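Local coordinates for methylmalonyl-CoA carboxyltransferase 5S subunit (Propionibacterium freudenreichii subsp. shermanii, PDB 1RQB), which transfers a carboxyl group from the biotin of the 1.3S subunit to pyruvate, giving oxaloacetate, at a cobalt-containing active site, at residues R43-D48 / P298-F303; D82-L87 / D124-N129; L99-R104 / N129-F134; M197-K202 / H228-V233; V233-L238 / G261-E266. All blocks are in the same frame, centred on the assembly; numbering follows the deposited sequence.

From the N terminus, the chain passes through the loop 43-48, which interaction 1 joins to 298-303 some 250 residues later; the other four contacts all fall within this span. Interactions 2 and 3 come next and cross: their segments alternate as 82-87, 99-104, 124-129 and 129-134, with Asn129 common to both, so that packed helices and paired strands of the beta/alpha barrel interlock. Interactions 4 and 5 follow in series, sharing Val233. Interaction 4 brings together the loops after strands 191-193 and 223-225 at the cobalt, and interaction 5 sets the start of helix 234-243 against the loop leading into helix 265-271. Both also touch the second subunit.

Interaction 1. Residues R43-D48 / P298-F303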
# COMPACT_ATOMS: atom_id res chain seq x y z
N ARG A 43 -1.82 -5.62 20.61
CA ARG A 43 -1.39 -5.04 21.89
C ARG A 43 -1.97 -3.65 22.17
O ARG A 43 -1.67 -3.07 23.21
CB ARG A 43 0.14 -4.94 21.92
CG ARG A 43 0.89 -6.26 21.93
CD ARG A 43 0.48 -7.10 23.13
NE ARG A 43 1.50 -8.09 23.49
CZ ARG A 43 1.77 -9.20 22.83
NH1 ARG A 43 1.10 -9.53 21.73
NH2 ARG A 43 2.73 -10.00 23.28
N MSE A 44 -2.81 -3.12 21.29
CA MSE A 44 -3.34 -1.76 21.50
C MSE A 44 -4.05 -1.62 22.85
O MSE A 44 -5.00 -2.34 23.14
CB MSE A 44 -4.31 -1.37 20.41
CG MSE A 44 -4.90 -0.01 20.66
SE MSE A 44 -3.81 1.33 19.84
CE MSE A 44 -4.69 1.27 18.21
N ALA A 45 -3.62 -0.65 23.64
CA ALA A 45 -4.21 -0.39 24.96
C ALA A 45 -5.46 0.47 24.81
O ALA A 45 -5.50 1.39 23.99
CB ALA A 45 -3.19 0.30 25.86
N MSE A 46 -6.45 0.20 25.64
CA MSE A 46 -7.72 0.94 25.61
C MSE A 46 -7.45 2.44 25.78
O MSE A 46 -8.10 3.27 25.14
CB MSE A 46 -8.65 0.44 26.72
CG MSE A 46 -10.03 1.07 26.67
SE MSE A 46 -10.89 0.73 24.93
CE MSE A 46 -12.74 0.71 25.54
N GLU A 47 -6.49 2.78 26.63
CA GLU A 47 -6.14 4.19 26.89
C GLU A 47 -5.76 4.90 25.59
O GLU A 47 -5.98 6.10 25.44
CB GLU A 47 -4.97 4.27 27.88
CG GLU A 47 -3.71 3.54 27.43
CD GLU A 47 -2.65 3.38 28.52
OE1 GLU A 47 -2.96 2.82 29.59
OE2 GLU A 47 -1.49 3.82 28.30
N ASP A 48 -5.20 4.16 24.64
CA ASP A 48 -4.74 4.76 23.38
C ASP A 48 -5.85 4.80 22.32
O ASP A 48 -5.65 5.36 21.24
CB ASP A 48 -3.53 3.97 22.83
CG ASP A 48 -2.25 4.23 23.62
OD1 ASP A 48 -2.05 5.37 24.09
OD2 ASP A 48 -1.41 3.30 23.76
N PRO A 298 3.71 5.01 16.80
CA PRO A 298 5.14 4.81 17.08
C PRO A 298 5.48 4.11 18.40
O PRO A 298 6.53 3.48 18.52
CB PRO A 298 5.71 6.23 17.01
CG PRO A 298 4.79 6.91 16.04
CD PRO A 298 3.44 6.43 16.51
N LYS A 299 4.59 4.22 19.38
CA LYS A 299 4.81 3.59 20.69
C LYS A 299 4.75 2.07 20.62
O LYS A 299 5.19 1.38 21.53
CB LYS A 299 3.78 4.08 21.71
CG LYS A 299 3.79 5.58 21.96
CD LYS A 299 2.90 5.97 23.14
CE LYS A 299 1.45 5.54 22.97
NZ LYS A 299 0.62 6.03 24.11
N TYR A 300 4.22 1.53 19.52
CA TYR A 300 4.07 0.07 19.38
C TYR A 300 5.11 -0.51 18.43
O TYR A 300 4.96 -1.64 17.96
CB TYR A 300 2.65 -0.25 18.87
CG TYR A 300 1.59 0.04 19.92
CD1 TYR A 300 1.09 1.33 20.10
CD2 TYR A 300 1.16 -0.97 20.78
CE1 TYR A 300 0.17 1.61 21.12
CE2 TYR A 300 0.25 -0.71 21.79
CZ TYR A 300 -0.24 0.56 21.97
OH TYR A 300 -1.13 0.80 22.98
N LYS A 301 6.19 0.22 18.17
CA LYS A 301 7.21 -0.23 17.21
C LYS A 301 7.77 -1.62 17.54
O LYS A 301 8.11 -2.37 16.63
CB LYS A 301 8.37 0.76 17.13
CG LYS A 301 9.16 0.91 18.41
CD LYS A 301 10.34 1.85 18.19
CE LYS A 301 11.23 1.34 17.06
NZ LYS A 301 12.41 2.23 16.80
N LYS A 302 7.87 -1.97 18.82
CA LYS A 302 8.44 -3.28 19.18
C LYS A 302 7.55 -4.43 18.71
O LYS A 302 7.97 -5.59 18.74
CB LYS A 302 8.63 -3.41 20.71
CG LYS A 302 9.60 -2.42 21.37
CD LYS A 302 11.03 -2.57 20.83
CE LYS A 302 11.99 -1.63 21.58
NZ LYS A 302 13.40 -1.86 21.18
N PHE A 303 6.31 -4.16 18.29
CA PHE A 303 5.42 -5.25 17.88
C PHE A 303 5.11 -5.20 16.38
O PHE A 303 4.30 -5.98 15.90
CB PHE A 303 4.09 -5.19 18.65
CG PHE A 303 4.24 -5.23 20.14
CD1 PHE A 303 4.29 -4.06 20.88
CD2 PHE A 303 4.36 -6.45 20.80
CE1 PHE A 303 4.45 -4.09 22.27
CE2 PHE A 303 4.52 -6.50 22.19
CZ PHE A 303 4.57 -5.32 22.93
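The hydroxyl of Tyr300 is gripped twice by 43-48: OH donates to Asp48 OD2 at 2.6 Å, on the anti lone pair of that oxygen, and accepts from Ala45 N at 3.0 Å in a nearly straight bond (166°). Tyrosine suits the spot because one OH can give and receive at the end of a rigid ring. The carboxylate stands almost perpendicular to that ring, and its other oxygen, Asp48 OD1, forms a salt bridge with Lys299 NZ at 2.8 Å, so two neighbouring residues share one acid. The selenium of Met44, a selenomethionine, lies obliquely to the Tyr300 ring, a Met-aromatic contact. With CG anti to the carbonyl carbon (chi1 -66°), Arg43 lays that atom over the centre of the Phe303 face, 3.7 Å from the centroid, in a CH-pi contact, while its NH1 bonds to Ala41 O. The whole joins the loop after helix 31-39 to the 3-10 segment beyond helix 283-296 of the TIM barrel, with Met44 lying beside the substrate-binding His36.

Interaction 2. Residues D82-L87 / D124-N129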
# COMPACT_ATOMS: atom_id res chain seq x y z
N ASP A 82 -10.15 -6.27 31.50
CA ASP A 82 -11.34 -7.13 31.37
C ASP A 82 -11.98 -6.81 30.02
O ASP A 82 -12.42 -5.69 29.79
CB ASP A 82 -12.34 -6.84 32.50
CG ASP A 82 -13.45 -7.88 32.58
OD1 ASP A 82 -13.84 -8.42 31.53
OD2 ASP A 82 -13.93 -8.15 33.71
N PRO A 83 -12.05 -7.80 29.11
CA PRO A 83 -12.64 -7.58 27.78
C PRO A 83 -14.08 -7.06 27.84
O PRO A 83 -14.52 -6.30 26.98
CB PRO A 83 -12.59 -8.96 27.13
CG PRO A 83 -11.56 -9.72 27.92
CD PRO A 83 -11.74 -9.22 29.33
N TRP A 84 -14.83 -7.48 28.86
CA TRP A 84 -16.22 -7.05 28.99
C TRP A 84 -16.28 -5.56 29.36
O TRP A 84 -17.21 -4.85 28.97
CB TRP A 84 -16.95 -7.92 30.02
CG TRP A 84 -17.01 -9.39 29.61
CD1 TRP A 84 -16.15 -10.38 30.00
CD2 TRP A 84 -17.94 -10.00 28.71
NE1 TRP A 84 -16.49 -11.56 29.40
CE2 TRP A 84 -17.59 -11.36 28.60
CE3 TRP A 84 -19.05 -9.53 27.98
CZ2 TRP A 84 -18.29 -12.26 27.79
CZ3 TRP A 84 -19.75 -10.42 27.18
CH2 TRP A 84 -19.37 -11.77 27.08
N GLU A 85 -15.29 -5.07 30.10
CA GLU A 85 -15.29 -3.64 30.45
C GLU A 85 -14.96 -2.83 29.19
O GLU A 85 -15.47 -1.72 29.01
CB GLU A 85 -14.24 -3.37 31.53
CG GLU A 85 -14.15 -1.91 31.96
CD GLU A 85 -15.38 -1.42 32.71
OE1 GLU A 85 -15.37 -0.25 33.15
OE2 GLU A 85 -16.35 -2.20 32.87
N ARG A 86 -14.11 -3.38 28.33
CA ARG A 86 -13.76 -2.68 27.09
C ARG A 86 -15.01 -2.55 26.21
O ARG A 86 -15.28 -1.50 25.64
CB ARG A 86 -12.66 -3.44 26.32
CG ARG A 86 -12.36 -2.83 24.94
CD ARG A 86 -11.28 -3.60 24.15
NE ARG A 86 -9.95 -3.46 24.73
CZ ARG A 86 -8.82 -3.80 24.11
NH1 ARG A 86 -8.85 -4.31 22.89
NH2 ARG A 86 -7.64 -3.59 24.70
N LEU A 87 -15.77 -3.64 26.11
CA LEU A 87 -17.00 -3.63 25.31
C LEU A 87 -17.99 -2.61 25.89
O LEU A 87 -18.58 -1.83 25.15
CB LEU A 87 -17.65 -5.02 25.29
CG LEU A 87 -19.05 -5.13 24.65
CD1 LEU A 87 -19.03 -4.56 23.22
CD2 LEU A 87 -19.48 -6.58 24.64
N ASP A 124 -25.57 -14.25 24.30
CA ASP A 124 -26.54 -13.49 25.09
C ASP A 124 -25.86 -12.35 25.85
O ASP A 124 -26.34 -11.22 25.83
CB ASP A 124 -27.28 -14.41 26.07
CG ASP A 124 -28.18 -13.65 27.04
OD1 ASP A 124 -27.76 -13.43 28.20
OD2 ASP A 124 -29.30 -13.25 26.63
N LYS A 125 -24.75 -12.63 26.54
CA LYS A 125 -24.04 -11.58 27.29
C LYS A 125 -23.39 -10.55 26.36
O LYS A 125 -23.33 -9.37 26.69
CB LYS A 125 -22.98 -12.20 28.23
CG LYS A 125 -23.59 -12.84 29.47
CD LYS A 125 -24.28 -11.74 30.29
CE LYS A 125 -24.98 -12.29 31.52
NZ LYS A 125 -25.72 -11.21 32.23
N SER A 126 -22.88 -11.00 25.22
CA SER A 126 -22.30 -10.07 24.25
C SER A 126 -23.37 -9.07 23.81
O SER A 126 -23.15 -7.86 23.79
CB SER A 126 -21.79 -10.83 23.02
OG SER A 126 -20.63 -11.58 23.34
N ALA A 127 -24.55 -9.58 23.45
CA ALA A 127 -25.66 -8.73 23.01
C ALA A 127 -26.11 -7.81 24.16
O ALA A 127 -26.36 -6.62 23.96
CB ALA A 127 -26.83 -9.60 22.56
N GLU A 128 -26.20 -8.37 25.35
CA GLU A 128 -26.65 -7.61 26.52
C GLU A 128 -25.70 -6.44 26.80
O GLU A 128 -26.12 -5.37 27.23
CB GLU A 128 -26.70 -8.51 27.75
CG GLU A 128 -27.26 -7.86 28.99
CD GLU A 128 -27.20 -8.79 30.19
OE1 GLU A 128 -27.49 -10.00 30.02
OE2 GLU A 128 -26.86 -8.32 31.29
N ASN A 129 -24.41 -6.66 26.57
CA ASN A 129 -23.40 -5.63 26.86
C ASN A 129 -23.23 -4.65 25.70
O ASN A 129 -22.42 -3.72 25.79
CB ASN A 129 -22.09 -6.30 27.26
CG ASN A 129 -22.09 -6.74 28.72
OD1 ASN A 129 -22.11 -5.90 29.62
ND2 ASN A 129 -22.11 -8.05 28.96
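With CG beside the backbone N (chi1 -62°), Trp84 swings its indole toward helix 124-128, and Asn129, set the same way, turns its amide to meet it. The six-membered ring does the touching: CH2 is 3.8 Å from Lys125 CB, CZ3 meets the backbone Ser126 N at the ring edge, and CE3 lies 3.5 Å from Asn129 ND2, the two planes 54° apart. That amide is held by ND2 donating to Lys125 O at 2.9 Å, from the face opposite the one used by Asn129 N, and by Glu448. Leu87 packs beside it, CD2 3.7 Å from Asn129 CB. With a serine here the indole is lost, which would probably open a gap between the helices and leave Tyr72 OH without its partner, Trp84 NE1. The short helical axes approach to 11.0 Å at 36°, a separation that a large tryptophan can span. Such roughly parallel packing of successive helices is typical of the outer layer of a beta/alpha barrel.

Interaction 3. Residues L99-R104 / N129-F134; sequences LQMLLR and NGMDVF
Gln100 crosses Val133 at a slant, meeting it from CB outward. CB lies 3.9 Å from Val133 CB; CG touches Val133 O and CG1; CD stays over the same methyl; and OE1 ends 3.5 Å from Val133 CG1, where it also meets Ser63 OG in a hydrogen bond. The chain can do this because CG is anti to the backbone N (chi1 -178°) and the next bond is extended. With an alanine here the amide is absent, and Ser63 would probably lose its mate while a gap opened beside Val133 CG1. On the other face, Met101 SE sits obliquely by the Phe134 ring, 3.7 Å from CD2, and Met131 SE rests 3.8 Å from Met101 CB; Met101 packs on Phe122 and Ser126 of helix 116-128, Met131 on Leu87 of helix 83-93. The backbones pair as parallel strands of a beta-alpha-beta unit of the TIM barrel, 99-103, 116-128 and 133-136. Leu99 O takes two donors, Val133 N at 2.8 Å and Asp132 N at 3.1 Å, and Met101 N donates to Val133 O at 3.1 Å. Gly130 ends helix 116-128 in a Schellman motif, its positive phi suiting a residue without CB. Asp132 OD2 accepts from Leu99 N at 2.8 Å on its anti lone pair, at the start of strand 99-103. Backbone bonds thus set the register, while a salt bridge with Arg91 probably stabilises the charged aspartate.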
# COMPACT_ATOMS: atom_id res chain seq x y z
N LEU A 99 -21.91 -1.71 16.67
CA LEU A 99 -20.66 -2.35 17.08
C LEU A 99 -20.61 -3.74 16.45
O LEU A 99 -21.63 -4.42 16.36
CB LEU A 99 -20.57 -2.45 18.60
CG LEU A 99 -20.69 -1.12 19.35
CD1 LEU A 99 -20.32 -1.33 20.82
CD2 LEU A 99 -19.79 -0.08 18.72
N GLN A 100 -19.42 -4.16 16.01
CA GLN A 100 -19.29 -5.46 15.35
C GLN A 100 -18.14 -6.26 15.97
O GLN A 100 -17.15 -5.68 16.42
CB GLN A 100 -19.02 -5.22 13.86
CG GLN A 100 -18.91 -6.46 13.01
CD GLN A 100 -18.94 -6.13 11.52
OE1 GLN A 100 -19.75 -5.32 11.08
NE2 GLN A 100 -18.06 -6.76 10.75
N MSE A 101 -18.30 -7.58 16.02
CA MSE A 101 -17.25 -8.46 16.55
C MSE A 101 -17.07 -9.64 15.60
O MSE A 101 -17.93 -9.91 14.77
CB MSE A 101 -17.61 -9.02 17.93
CG MSE A 101 -18.75 -10.05 17.92
SE MSE A 101 -18.95 -11.02 19.63
CE MSE A 101 -17.14 -11.69 19.79
N LEU A 102 -15.93 -10.31 15.74
CA LEU A 102 -15.61 -11.52 14.98
C LEU A 102 -15.70 -12.68 15.98
O LEU A 102 -15.06 -12.63 17.03
CB LEU A 102 -14.19 -11.45 14.41
CG LEU A 102 -13.77 -12.69 13.60
CD1 LEU A 102 -14.59 -12.75 12.31
CD2 LEU A 102 -12.27 -12.66 13.28
N LEU A 103 -16.51 -13.69 15.66
CA LEU A 103 -16.73 -14.82 16.57
C LEU A 103 -16.53 -16.12 15.79
O LEU A 103 -17.19 -16.34 14.77
CB LEU A 103 -18.16 -14.76 17.11
CG LEU A 103 -18.56 -15.81 18.14
CD1 LEU A 103 -17.74 -15.61 19.42
CD2 LEU A 103 -20.05 -15.69 18.42
N ARG A 104 -15.66 -17.01 16.27
CA ARG A 104 -15.36 -18.23 15.52
C ARG A 104 -16.34 -19.37 15.83
O ARG A 104 -15.96 -20.44 16.31
CB ARG A 104 -13.90 -18.65 15.76
CG ARG A 104 -13.41 -19.77 14.82
CD ARG A 104 -11.89 -19.93 14.83
NE ARG A 104 -11.33 -20.33 16.12
CZ ARG A 104 -10.92 -21.57 16.40
NH1 ARG A 104 -11.02 -22.51 15.47
NH2 ARG A 104 -10.41 -21.85 17.58
N ASN A 129 -24.41 -6.66 26.57
CA ASN A 129 -23.40 -5.63 26.86
C ASN A 129 -23.23 -4.65 25.70
O ASN A 129 -22.42 -3.72 25.79
CB ASN A 129 -22.09 -6.30 27.26
CG ASN A 129 -22.09 -6.74 28.72
OD1 ASN A 129 -22.11 -5.90 29.62
ND2 ASN A 129 -22.11 -8.05 28.96
N GLY A 130 -24.00 -4.83 24.62
CA GLY A 130 -23.94 -3.89 23.51
C GLY A 130 -23.59 -4.30 22.08
O GLY A 130 -23.71 -3.48 21.18
N MSE A 131 -23.20 -5.55 21.86
CA MSE A 131 -22.81 -5.97 20.50
C MSE A 131 -24.02 -5.90 19.56
O MSE A 131 -25.12 -6.33 19.91
CB MSE A 131 -22.24 -7.38 20.55
CG MSE A 131 -21.57 -7.79 19.27
SE MSE A 131 -20.24 -6.44 18.81
CE MSE A 131 -19.13 -6.53 20.36
N ASP A 132 -23.81 -5.38 18.34
CA ASP A 132 -24.90 -5.23 17.36
C ASP A 132 -24.76 -6.22 16.21
O ASP A 132 -25.73 -6.88 15.82
CB ASP A 132 -24.91 -3.81 16.77
CG ASP A 132 -25.21 -2.73 17.80
OD1 ASP A 132 -26.29 -2.82 18.44
OD2 ASP A 132 -24.39 -1.80 17.96
N VAL A 133 -23.57 -6.30 15.63
CA VAL A 133 -23.33 -7.19 14.48
C VAL A 133 -22.35 -8.29 14.88
O VAL A 133 -21.28 -8.02 15.42
CB VAL A 133 -22.73 -6.40 13.28
CG1 VAL A 133 -22.48 -7.33 12.10
CG2 VAL A 133 -23.68 -5.27 12.86
N PHE A 134 -22.73 -9.53 14.61
CA PHE A 134 -21.87 -10.67 14.94
C PHE A 134 -21.39 -11.34 13.65
O PHE A 134 -22.18 -11.96 12.93
CB PHE A 134 -22.63 -11.72 15.76
CG PHE A 134 -23.00 -11.26 17.15
CD1 PHE A 134 -24.08 -10.41 17.36
CD2 PHE A 134 -22.31 -11.75 18.26
CE1 PHE A 134 -24.47 -10.04 18.67
CE2 PHE A 134 -22.68 -11.39 19.56
CZ PHE A 134 -23.77 -10.54 19.76

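Interaction 4. Residues M197-K202 / H228-V233; sequences MAALLK and HSTTGV. With CO (cobalt (II) ion), chain B.
Met197 O lies over one face of the His228 ring, 3.3 Å from CG, while the ring's NE2 binds the cobalt ion at 2.1 Å. A water at 2.3 Å from the metal, together with Asp34, His226 and the carboxylated Lys195, belongs to the same site. ND1 bonds to Pro260 O, which together with the metal bond fixes the rotation of the ring. Next outward, a water joins the loops, donating to Met197 O at 2.7 Å and hydrogen-bonding Thr230 OG1. The small Ala199 lets its CB come within 3.3 Å of His228 O. Thr231 OG1, held between backbone N and carbonyl carbon (chi1 56°), donates to Ala199 O at 2.7 Å, in the carbonyl plane and on a lone pair. Val233 CG2 closes against Leu201 O. The two loops follow strands 191-193 and 223-225 and lead into helices 203-217 and 234-243; at the far end Lys202 forms salt bridges with Glu270 and Glu273 of the second subunit.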
# COMPACT_ATOMS: atom_id res chain seq x y z
N MSE A 197 -8.49 -13.27 4.74
CA MSE A 197 -7.46 -12.91 5.72
C MSE A 197 -6.06 -12.90 5.10
O MSE A 197 -5.19 -12.15 5.54
CB MSE A 197 -7.48 -13.88 6.91
CG MSE A 197 -6.49 -13.52 8.00
SE MSE A 197 -6.43 -14.81 9.46
CE MSE A 197 -8.34 -15.15 9.63
N ALA A 198 -5.84 -13.73 4.08
CA ALA A 198 -4.50 -13.81 3.47
C ALA A 198 -4.36 -12.90 2.25
O ALA A 198 -3.31 -12.90 1.61
CB ALA A 198 -4.20 -15.27 3.09
N ALA A 199 -5.40 -12.13 1.93
CA ALA A 199 -5.39 -11.20 0.79
C ALA A 199 -5.20 -11.95 -0.53
O ALA A 199 -4.51 -11.49 -1.44
CB ALA A 199 -4.27 -10.15 0.95
N LEU A 200 -5.86 -13.09 -0.65
CA LEU A 200 -5.73 -13.93 -1.85
C LEU A 200 -6.76 -13.56 -2.91
O LEU A 200 -6.65 -14.01 -4.05
CB LEU A 200 -5.96 -15.39 -1.47
CG LEU A 200 -4.82 -16.11 -0.77
CD1 LEU A 200 -5.33 -17.44 -0.21
CD2 LEU A 200 -3.70 -16.33 -1.76
N LEU A 201 -7.75 -12.76 -2.55
CA LEU A 201 -8.83 -12.43 -3.49
C LEU A 201 -8.37 -11.41 -4.54
O LEU A 201 -8.13 -10.25 -4.25
CB LEU A 201 -10.05 -11.87 -2.74
CG LEU A 201 -11.28 -11.60 -3.60
CD1 LEU A 201 -11.87 -12.92 -4.11
CD2 LEU A 201 -12.33 -10.87 -2.75
N LYS A 202 -8.25 -11.88 -5.78
CA LYS A 202 -7.85 -11.01 -6.89
C LYS A 202 -9.09 -10.32 -7.45
O LYS A 202 -10.22 -10.72 -7.16
CB LYS A 202 -7.12 -11.81 -7.98
CG LYS A 202 -5.74 -12.32 -7.53
CD LYS A 202 -5.03 -13.03 -8.67
CE LYS A 202 -3.61 -13.43 -8.29
NZ LYS A 202 -2.84 -13.84 -9.51
N HIS A 228 -7.58 -8.21 3.51
CA HIS A 228 -6.33 -7.67 4.05
C HIS A 228 -5.53 -7.16 2.84
O HIS A 228 -5.91 -7.44 1.70
CB HIS A 228 -5.57 -8.75 4.82
CG HIS A 228 -6.15 -9.01 6.18
ND1 HIS A 228 -5.45 -8.78 7.34
CD2 HIS A 228 -7.39 -9.41 6.56
CE1 HIS A 228 -6.23 -9.02 8.38
NE2 HIS A 228 -7.41 -9.40 7.94
N SER A 229 -4.44 -6.44 3.06
CA SER A 229 -3.69 -5.86 1.94
C SER A 229 -2.30 -6.49 1.79
O SER A 229 -1.44 -5.95 1.10
CB SER A 229 -3.53 -4.36 2.18
OG SER A 229 -3.01 -4.13 3.50
N THR A 230 -2.11 -7.64 2.42
CA THR A 230 -0.82 -8.35 2.47
C THR A 230 -0.15 -8.55 1.11
O THR A 230 1.07 -8.45 1.01
CB THR A 230 -1.02 -9.71 3.15
OG1 THR A 230 -1.89 -9.53 4.27
CG2 THR A 230 0.33 -10.26 3.64
N THR A 231 -0.91 -8.87 0.07
CA THR A 231 -0.34 -9.13 -1.26
C THR A 231 -0.36 -7.88 -2.14
O THR A 231 0.15 -7.90 -3.26
CB THR A 231 -1.17 -10.17 -2.01
OG1 THR A 231 -2.52 -9.70 -2.07
CG2 THR A 231 -1.09 -11.51 -1.30
N GLY A 232 -0.99 -6.81 -1.66
CA GLY A 232 -1.04 -5.58 -2.43
C GLY A 232 -2.01 -5.52 -3.61
O GLY A 232 -1.97 -4.54 -4.35
N VAL A 233 -2.89 -6.51 -3.79
CA VAL A 233 -3.79 -6.49 -4.95
C VAL A 233 -5.24 -6.21 -4.56
O VAL A 233 -6.07 -5.94 -5.43
CB VAL A 233 -3.82 -7.88 -5.70
CG1 VAL A 233 -2.39 -8.43 -5.89
CG2 VAL A 233 -4.65 -8.90 -4.91
CO CO B . -9.11 -9.83 9.17
O HOH W 1 -2.63 -11.44 5.99
O HOH W 2 -7.69 -10.77 10.66

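Interaction 5. Residues V233-L238 / G261-E266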
# COMPACT_ATOMS: atom_id res chain seq x y z
N VAL A 233 -2.89 -6.51 -3.79
CA VAL A 233 -3.79 -6.49 -4.95
C VAL A 233 -5.24 -6.21 -4.56
O VAL A 233 -6.07 -5.94 -5.43
CB VAL A 233 -3.82 -7.88 -5.70
CG1 VAL A 233 -2.39 -8.43 -5.89
CG2 VAL A 233 -4.65 -8.90 -4.91
N THR A 234 -5.56 -6.23 -3.28
CA THR A 234 -6.98 -6.19 -2.88
C THR A 234 -7.66 -4.82 -2.95
O THR A 234 -8.89 -4.76 -2.91
CB THR A 234 -7.19 -6.81 -1.49
OG1 THR A 234 -6.47 -6.05 -0.52
CG2 THR A 234 -6.71 -8.27 -1.49
N GLU A 235 -6.95 -3.70 -3.05
CA GLU A 235 -7.75 -2.47 -3.16
C GLU A 235 -8.41 -2.47 -4.54
O GLU A 235 -9.52 -1.95 -4.73
CB GLU A 235 -6.91 -1.21 -2.96
CG GLU A 235 -7.79 0.04 -2.93
CD GLU A 235 -7.06 1.27 -2.42
OE1 GLU A 235 -6.65 1.27 -1.24
OE2 GLU A 235 -6.88 2.22 -3.20
N VAL A 236 -7.75 -3.06 -5.52
CA VAL A 236 -8.36 -3.15 -6.85
C VAL A 236 -9.52 -4.14 -6.77
O VAL A 236 -10.54 -3.97 -7.45
CB VAL A 236 -7.34 -3.61 -7.89
CG1 VAL A 236 -8.00 -3.65 -9.28
CG2 VAL A 236 -6.16 -2.64 -7.90
N SER A 237 -9.38 -5.16 -5.93
CA SER A 237 -10.45 -6.15 -5.74
C SER A 237 -11.67 -5.46 -5.12
O SER A 237 -12.80 -5.76 -5.48
CB SER A 237 -9.98 -7.30 -4.84
OG SER A 237 -8.87 -7.97 -5.45
N LEU A 238 -11.44 -4.54 -4.18
CA LEU A 238 -12.55 -3.80 -3.57
C LEU A 238 -13.29 -3.01 -4.66
O LEU A 238 -14.52 -2.98 -4.68
CB LEU A 238 -12.04 -2.81 -2.51
CG LEU A 238 -12.07 -3.27 -1.05
CD1 LEU A 238 -11.33 -4.56 -0.89
CD2 LEU A 238 -11.48 -2.18 -0.17
N GLY A 261 -2.10 -5.65 7.30
CA GLY A 261 -3.32 -5.00 7.71
C GLY A 261 -4.32 -4.90 6.57
O GLY A 261 -4.50 -5.85 5.82
N HIS A 262 -4.91 -3.72 6.40
CA HIS A 262 -5.98 -3.54 5.41
C HIS A 262 -5.78 -2.29 4.55
O HIS A 262 -4.88 -1.48 4.79
CB HIS A 262 -7.31 -3.42 6.17
CG HIS A 262 -7.45 -4.43 7.27
ND1 HIS A 262 -6.88 -4.26 8.52
CD2 HIS A 262 -8.03 -5.66 7.29
CE1 HIS A 262 -7.11 -5.33 9.26
NE2 HIS A 262 -7.81 -6.19 8.54
N ASN A 263 -6.63 -2.17 3.53
CA ASN A 263 -6.61 -1.01 2.63
C ASN A 263 -7.12 0.18 3.44
O ASN A 263 -7.97 0.02 4.31
CB ASN A 263 -7.45 -1.31 1.39
CG ASN A 263 -6.91 -2.51 0.62
OD1 ASN A 263 -5.79 -2.47 0.10
ND2 ASN A 263 -7.68 -3.59 0.57
N PRO A 264 -6.57 1.39 3.18
CA PRO A 264 -6.92 2.64 3.87
C PRO A 264 -8.33 3.18 3.64
O PRO A 264 -8.77 3.33 2.50
CB PRO A 264 -5.83 3.62 3.40
CG PRO A 264 -4.84 2.77 2.61
CD PRO A 264 -5.67 1.67 2.05
N THR A 265 -9.00 3.49 4.74
CA THR A 265 -10.37 4.01 4.71
C THR A 265 -10.47 5.24 3.80
O THR A 265 -11.30 5.30 2.90
CB THR A 265 -10.83 4.40 6.13
OG1 THR A 265 -10.85 3.23 6.96
CG2 THR A 265 -12.22 5.06 6.11
N GLU A 266 -9.61 6.22 4.03
CA GLU A 266 -9.68 7.46 3.25
C GLU A 266 -9.36 7.20 1.77
O GLU A 266 -9.96 7.82 0.89
CB GLU A 266 -8.72 8.50 3.81
CG GLU A 266 -8.97 8.82 5.28
CD GLU A 266 -7.95 8.14 6.18
OE1 GLU A 266 -7.90 6.89 6.22
OE2 GLU A 266 -7.17 8.87 6.82
O HOH W 3 -3.86 -4.32 -1.15
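The amide of Asn263 is the flat group at the centre, with Thr234 OG1 lying almost in its plane and Glu235 CB standing above it, 3.8 Å from Asn263 CG. Asn263 ND2 donates to Thr234 OG1 at 3.0 Å in a nearly straight bond (169°). Asn263 OD1 receives a water at 3.0 Å, which in turn takes a weak bond from Thr234 N. Asparagine suits the place because its two ends differ: one gives to the hydroxyl, the other takes from the water, so that the amide cannot easily flip. With chi1 at 62°, Thr234 OG1 sits between the backbone N and the carbonyl carbon, from where it also hydrogen-bonds His228 O. The amide of Asn263 thereby probably helps to steady, at second hand, the backbone of His228, a cobalt ligand. Glu235 extends past the amide, its carboxylate plane turned 76° from it, and OE1 comes to 3.5 Å from Pro264 CD. Leu238 supplies an apolar flank, CD1 lying 4.0 Å from Asn263 ND2. Pro264 takes the N-cap position of helix 265-271. The contact thus joins the first turn of helix 234-243 to the loop that enters helix 265-271, beside helix 203-217, which Val236 and Ser237 touch, and Glu235 and Pro264 also pack on Gly232 and Val309 of the second subunit.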